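Local atomic coordinates of Cif-like 1 (Burkholderia cenocepacia, PDB entry 7JQY), a protein that probably works as an epoxide hydrolase of the alpha/beta hydrolase fold, opening epoxide rings by the addition of water. Residues B[57-60]-B[61-65]; B[288-291]-B[292-295]; B[294-297]-B[298-302]. The protein carries 1 engineered substitution. All blocks are in the same frame, centred on the assembly; numbering follows the deposited sequence.

Interaction 1: residues B[57-60]-B[61-65]; sequences WPQT and WYTWR
Directly after the HGXP sequence, as found in epoxide hydrolases and their relatives, here H55 to P58 with a cis bond before the proline, T60 starts a type I turn of 3-10 character that doubles as an ST turn. The peptide N-H of T63 closes it on T60 O, with T63 N 3.2 Å from that oxygen and the bond almost straight at 175°. The hydroxyl adds a second closure: T60 OG1 accepts from Y62 N at 3.2 Å. It can do so because it is tucked between its own backbone N and carbonyl carbon (chi1 63°), which also brings it within 3.3 Å of Y62 CB. One turn on, Y62 O takes two donors, R65 N and R65 NH1, from opposite faces of its carbonyl plane. The NH1 bond, 2.9 Å to Y62 O, lies in the guanidinium plane, and the R65 chain, extended beyond CG, lies alongside the Y62 ring with CD over one face. The Q59 amide crosses the T63 side chain with NE2 3.4 Å from T63 OG1, poorly angled for bonding; outside hydrogen bonds hold it, OE1 to R122 NH1 and G56 N, NE2 to Y195 OH. Around the loop, helix 205-215 packs on T60 and Y62, whose hydroxyl binds D207, D82 at the end of strand 77-82 takes the N-H of W61 and touches T60, and helix 286-289 borders Q59 and T63.

Interaction 2: residues B[288-291]-B[292-295]; sequences DENP and AFLT
P291 O receives two groups of T295, one from the backbone and one from the side chain. T295 N lies 2.7 Å from P291 O in a sound bond of 159°, the regular i to i+4 link of a starting helix. The hydroxyl adds a weak second bond, OG1 to P291 O at 3.0 Å, because it is anti to its own carbonyl carbon (chi1 -75°) and so leans back along the helix toward the preceding turn. One residue earlier the same pattern links N290 O to L294 N, 3.2 Å apart. The side chain of N290 turns over the first turn and caps it: OD1 accepts from F293 N at 3.2 Å, although the donor stands well above the amide plane and is not placed on a lone pair. A water holds the neighbouring N-H, with A292 N donating to it at 3.1 Å, and the water gives a weak bond back to N290 OD1. The cap is also in van der Waals contact with F293: the amide of N290 rests against F293 CB, 3.4 Å from N290 CG, with amide and ring planes 44° apart. The other end of the amide is fixed by ND2, which bonds to T282 OG1, so the cap residue is held from two directions. F293 then leads inward to strands 250-255 and 274-279. An N-cap asparagine followed by proline in the first turn is a classic way to begin a helix, used here to turn the chain from short helix 286-289 into the closing helix 291-303 of the alpha/beta hydrolase fold.

Interaction 3: residues B[294-297]-B[298-302]; sequences LTRQ and LLDFF
R296 and D300, one turn apart on the closing helix 291-303 of the alpha/beta hydrolase fold, form an i to i+4 salt bridge on its outer side. R296 NE lies 3.3 Å from D300 OD2, yet this oxygen stands over one face of the guanidinium, well out of its plane, so the attraction is between charges and no N-H points at it. D300 OD1 sits above the centre of the same group at 3.8 Å from its plane, and the two flat groups are turned 70° against each other. R296 reaches this place through a bend at its second torsion (chi2 57°), which folds the chain along the helix. Two further pairs repeat the spacing, one of them apolar. L294 CD1 meets L298 CG at 3.8 Å, the two side chains slanting across one another, whereas T295 and L299 run side by side in the same direction, in a methyl contact with T295 CG2 4.0 Å from L299 CD1. Beneath them lies the ladder of backbone bonds that sets the spacing, from L298 N to L294 O at 2.8 Å through to F301 N on Q297 O. Farther out, V67 touches L294, T295 and L298, and helix 68-73 receives T295 through A70 and L299 through L71. Another side of the helix faces the sheet, where Q297 lies on L251, L253 and A277, and F301 on L251 and R275. F302 N bonds to L298 O at 2.9 Å, and the same oxygen stands 3.2 Å above the F302 ring plane, offset toward the rim.

In the fold
From the N terminus, interaction 1 comes first, closing a tight turn in the loop between strand 50-54 and helix 68-73. Interactions 2 and 3 follow more than 200 residues later, in series rather than nested around it, and overlap through L294 and T295 as successive turns of helix 291-303. None of the three closes a long loop itself. The distant stretches meet in space instead: R65 forms a salt bridge with D288, T63 lies beside the same carboxylate, and the W64 ring touches L294. The loop after strand 50-54 is thereby tied to the junction of helices 286-289 and 291-303, and the latter helix continues across strands 250-255 and 274-279.

Interaction 1: residues B[57-60]-B[61-65]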
# COMPACT_ATOMS: atom_id res chain seq x y z
N TRP B 57 12.09 17.73 -20.29
CA TRP B 57 11.41 17.16 -19.13
C TRP B 57 9.92 17.52 -19.17
O TRP B 57 9.57 18.67 -19.43
CB TRP B 57 12.01 17.68 -17.82
CG TRP B 57 11.60 16.88 -16.62
CD1 TRP B 57 12.30 15.86 -16.03
CD2 TRP B 57 10.37 16.99 -15.89
NE1 TRP B 57 11.59 15.34 -14.97
CE2 TRP B 57 10.40 16.01 -14.87
CE3 TRP B 57 9.24 17.82 -15.99
CZ2 TRP B 57 9.35 15.85 -13.96
CZ3 TRP B 57 8.20 17.65 -15.10
CH2 TRP B 57 8.27 16.67 -14.09
N PRO B 58 9.02 16.55 -18.91
CA PRO B 58 9.28 15.13 -18.66
C PRO B 58 9.08 14.31 -19.92
O PRO B 58 8.02 13.73 -20.10
CB PRO B 58 8.23 14.77 -17.62
CG PRO B 58 7.03 15.71 -17.96
CD PRO B 58 7.58 16.83 -18.85
N GLN B 59 10.09 14.25 -20.79
CA GLN B 59 9.91 13.68 -22.11
C GLN B 59 11.00 12.66 -22.40
O GLN B 59 11.92 12.45 -21.61
CB GLN B 59 9.91 14.79 -23.18
CG GLN B 59 8.96 15.95 -22.82
CD GLN B 59 8.86 16.97 -23.93
OE1 GLN B 59 9.88 17.52 -24.38
NE2 GLN B 59 7.65 17.21 -24.39
N THR B 60 10.85 12.00 -23.54
CA THR B 60 11.84 11.13 -24.14
C THR B 60 11.87 11.46 -25.62
O THR B 60 11.18 12.37 -26.08
CB THR B 60 11.50 9.64 -23.94
OG1 THR B 60 10.27 9.37 -24.61
CG2 THR B 60 11.39 9.28 -22.46
N TRP B 61 12.64 10.67 -26.39
CA TRP B 61 12.63 10.80 -27.84
C TRP B 61 11.22 10.74 -28.41
O TRP B 61 10.94 11.31 -29.47
CB TRP B 61 13.48 9.68 -28.47
CG TRP B 61 12.79 8.35 -28.44
CD1 TRP B 61 12.93 7.38 -27.49
CD2 TRP B 61 11.84 7.85 -29.39
NE1 TRP B 61 12.12 6.31 -27.78
CE2 TRP B 61 11.45 6.57 -28.95
CE3 TRP B 61 11.29 8.36 -30.57
CZ2 TRP B 61 10.52 5.79 -29.65
CZ3 TRP B 61 10.37 7.57 -31.27
CH2 TRP B 61 10.00 6.31 -30.80
N TYR B 62 10.31 10.05 -27.71
CA TYR B 62 8.97 9.79 -28.23
C TYR B 62 8.21 11.08 -28.56
O TYR B 62 7.22 11.04 -29.29
CB TYR B 62 8.19 8.95 -27.20
CG TYR B 62 6.77 8.56 -27.58
CD1 TYR B 62 6.51 7.49 -28.43
CD2 TYR B 62 5.68 9.25 -27.05
CE1 TYR B 62 5.20 7.12 -28.75
CE2 TYR B 62 4.38 8.89 -27.36
CZ TYR B 62 4.14 7.83 -28.22
OH TYR B 62 2.85 7.48 -28.53
N THR B 63 8.66 12.22 -28.03
CA THR B 63 7.96 13.47 -28.32
C THR B 63 8.11 13.91 -29.77
O THR B 63 7.28 14.67 -30.26
CB THR B 63 8.41 14.57 -27.36
OG1 THR B 63 7.46 15.64 -27.38
CG2 THR B 63 9.78 15.13 -27.73
N TRP B 64 9.12 13.41 -30.48
CA TRP B 64 9.37 13.75 -31.87
C TRP B 64 8.69 12.80 -32.85
O TRP B 64 9.02 12.83 -34.04
CB TRP B 64 10.88 13.78 -32.15
CG TRP B 64 11.62 14.68 -31.21
CD1 TRP B 64 12.39 14.30 -30.16
CD2 TRP B 64 11.65 16.11 -31.22
NE1 TRP B 64 12.91 15.39 -29.52
CE2 TRP B 64 12.47 16.52 -30.16
CE3 TRP B 64 11.06 17.08 -32.04
CZ2 TRP B 64 12.72 17.87 -29.88
CZ3 TRP B 64 11.31 18.43 -31.76
CH2 TRP B 64 12.12 18.80 -30.69
N ARG B 65 7.77 11.97 -32.37
CA ARG B 65 7.23 10.88 -33.19
C ARG B 65 6.54 11.38 -34.45
O ARG B 65 6.57 10.69 -35.48
CB ARG B 65 6.25 10.05 -32.36
CG ARG B 65 5.04 10.83 -31.90
CD ARG B 65 4.35 10.12 -30.76
NE ARG B 65 3.24 10.90 -30.25
CZ ARG B 65 3.36 11.85 -29.34
NH1 ARG B 65 4.56 12.13 -28.83
NH2 ARG B 65 2.28 12.52 -28.94

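Interaction 2: residues B[288-291]-B[292-295]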
# COMPACT_ATOMS: atom_id res chain seq x y z
N ASP B 288 4.10 17.74 -29.50
CA ASP B 288 2.87 17.00 -29.24
C ASP B 288 1.65 17.71 -29.81
O ASP B 288 0.74 17.06 -30.35
CB ASP B 288 2.67 16.79 -27.74
CG ASP B 288 3.70 15.86 -27.14
OD1 ASP B 288 3.62 14.63 -27.39
OD2 ASP B 288 4.59 16.36 -26.42
N GLU B 289 1.59 19.03 -29.68
CA GLU B 289 0.36 19.76 -29.95
C GLU B 289 0.19 20.14 -31.41
O GLU B 289 -0.89 19.96 -31.97
CB GLU B 289 0.30 21.01 -29.08
CG GLU B 289 0.17 20.74 -27.61
CD GLU B 289 0.02 22.01 -26.81
OE1 GLU B 289 -0.94 22.78 -27.08
OE2 GLU B 289 0.88 22.24 -25.93
N ASN B 290 1.24 20.67 -32.03
CA ASN B 290 1.17 21.17 -33.41
C ASN B 290 2.41 20.75 -34.17
O ASN B 290 3.24 21.59 -34.55
CB ASN B 290 1.00 22.69 -33.42
CG ASN B 290 0.36 23.20 -34.69
OD1 ASN B 290 0.26 22.48 -35.68
ND2 ASN B 290 -0.05 24.45 -34.67
N PRO B 291 2.58 19.44 -34.42
CA PRO B 291 3.73 19.00 -35.24
C PRO B 291 3.61 19.41 -36.69
O PRO B 291 4.63 19.43 -37.40
CB PRO B 291 3.72 17.48 -35.06
CG PRO B 291 2.31 17.14 -34.71
CD PRO B 291 1.79 18.30 -33.92
N ALA B 292 2.40 19.66 -37.19
CA ALA B 292 2.25 20.14 -38.56
C ALA B 292 2.90 21.50 -38.74
O ALA B 292 3.62 21.74 -39.71
CB ALA B 292 0.76 20.18 -38.93
N PHE B 293 2.64 22.42 -37.80
CA PHE B 293 3.30 23.73 -37.83
C PHE B 293 4.81 23.57 -37.68
O PHE B 293 5.59 24.22 -38.40
CB PHE B 293 2.75 24.60 -36.71
CG PHE B 293 3.53 25.86 -36.48
CD1 PHE B 293 4.62 25.89 -35.62
CD2 PHE B 293 3.15 27.05 -37.11
CE1 PHE B 293 5.33 27.06 -35.41
CE2 PHE B 293 3.86 28.22 -36.90
CZ PHE B 293 4.94 28.23 -36.05
N LEU B 294 5.23 22.72 -36.75
CA LEU B 294 6.65 22.56 -36.47
C LEU B 294 7.37 21.94 -37.66
O LEU B 294 8.46 22.38 -38.04
CB LEU B 294 6.83 21.68 -35.24
CG LEU B 294 8.25 21.29 -34.88
CD1 LEU B 294 9.06 22.55 -34.71
CD2 LEU B 294 8.24 20.45 -33.61
N THR B 295 6.77 20.90 -38.23
CA THR B 295 7.41 20.24 -39.36
C THR B 295 7.56 21.23 -40.49
O THR B 295 8.60 21.26 -41.17
CB THR B 295 6.61 19.01 -39.79
OG1 THR B 295 6.85 17.97 -38.83
CG2 THR B 295 7.06 18.50 -41.15
O HOH W 1 -0.40 19.23 -36.00

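Interaction 3: residues B[294-297]-B[298-302]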
# COMPACT_ATOMS: atom_id res chain seq x y z
N LEU B 294 5.23 22.72 -36.75
CA LEU B 294 6.65 22.56 -36.47
C LEU B 294 7.37 21.94 -37.66
O LEU B 294 8.46 22.38 -38.04
CB LEU B 294 6.83 21.68 -35.24
CG LEU B 294 8.25 21.29 -34.88
CD1 LEU B 294 9.06 22.55 -34.71
CD2 LEU B 294 8.24 20.45 -33.61
N THR B 295 6.77 20.90 -38.23
CA THR B 295 7.41 20.24 -39.36
C THR B 295 7.56 21.23 -40.49
O THR B 295 8.60 21.26 -41.17
CB THR B 295 6.61 19.01 -39.79
OG1 THR B 295 6.85 17.97 -38.83
CG2 THR B 295 7.06 18.50 -41.15
N ARG B 296 6.55 22.07 -40.69
CA ARG B 296 6.60 23.07 -41.76
C ARG B 296 7.69 24.11 -41.51
O ARG B 296 8.38 24.53 -42.43
CB ARG B 296 5.24 23.76 -41.91
CG ARG B 296 5.20 24.81 -43.00
CD ARG B 296 5.60 24.22 -44.35
NE ARG B 296 5.64 25.24 -45.40
CZ ARG B 296 6.00 25.00 -46.66
NH1 ARG B 296 6.36 23.78 -47.02
NH2 ARG B 296 6.00 25.98 -47.55
N GLN B 297 7.84 24.51 -40.25
CA GLN B 297 8.82 25.50 -39.86
C GLN B 297 10.23 24.92 -39.97
O GLN B 297 11.14 25.59 -40.48
CB GLN B 297 8.51 25.95 -38.44
CG GLN B 297 7.33 26.92 -38.41
CD GLN B 297 7.70 28.24 -39.02
OE1 GLN B 297 8.89 28.58 -39.09
NE2 GLN B 297 6.71 29.01 -39.44
N LEU B 298 10.42 23.65 -39.60
CA LEU B 298 11.77 23.10 -39.65
C LEU B 298 12.25 22.88 -41.08
O LEU B 298 13.39 23.24 -41.42
CB LEU B 298 11.82 21.78 -38.88
CG LEU B 298 11.73 21.83 -37.35
CD1 LEU B 298 11.66 20.42 -36.77
CD2 LEU B 298 12.92 22.57 -36.76
N LEU B 299 11.39 22.35 -41.95
CA LEU B 299 11.81 22.09 -43.32
C LEU B 299 12.13 23.39 -44.06
O LEU B 299 13.12 23.45 -44.80
CB LEU B 299 10.74 21.27 -44.06
CG LEU B 299 10.74 19.81 -43.58
CD1 LEU B 299 9.62 18.98 -44.18
CD2 LEU B 299 12.09 19.16 -43.85
N ASP B 300 11.32 24.44 -43.85
CA ASP B 300 11.60 25.74 -44.46
C ASP B 300 12.92 26.30 -43.97
O ASP B 300 13.72 26.83 -44.75
CB ASP B 300 10.50 26.73 -44.11
CG ASP B 300 9.39 26.74 -45.09
OD1 ASP B 300 9.65 26.38 -46.26
OD2 ASP B 300 8.26 27.09 -44.71
N PHE B 301 13.20 26.14 -42.67
CA PHE B 301 14.43 26.63 -42.08
C PHE B 301 15.64 25.87 -42.59
O PHE B 301 16.72 26.45 -42.74
CB PHE B 301 14.30 26.54 -40.56
CG PHE B 301 15.49 27.04 -39.82
CD1 PHE B 301 16.07 28.25 -40.15
CD2 PHE B 301 16.00 26.32 -38.76
CE1 PHE B 301 17.15 28.72 -39.44
CE2 PHE B 301 17.09 26.78 -38.05
CZ PHE B 301 17.66 27.98 -38.39
N PHE B 302 15.49 24.57 -42.87
CA PHE B 302 16.64 23.75 -43.24
C PHE B 302 16.99 23.82 -44.73
O PHE B 302 18.05 23.34 -45.11
CB PHE B 302 16.39 22.29 -42.85
CG PHE B 302 16.42 22.04 -41.36
CD1 PHE B 302 16.95 22.98 -40.49
CD2 PHE B 302 15.91 20.86 -40.82
CE1 PHE B 302 16.98 22.75 -39.12
CE2 PHE B 302 15.93 20.63 -39.46
CZ PHE B 302 16.47 21.57 -38.61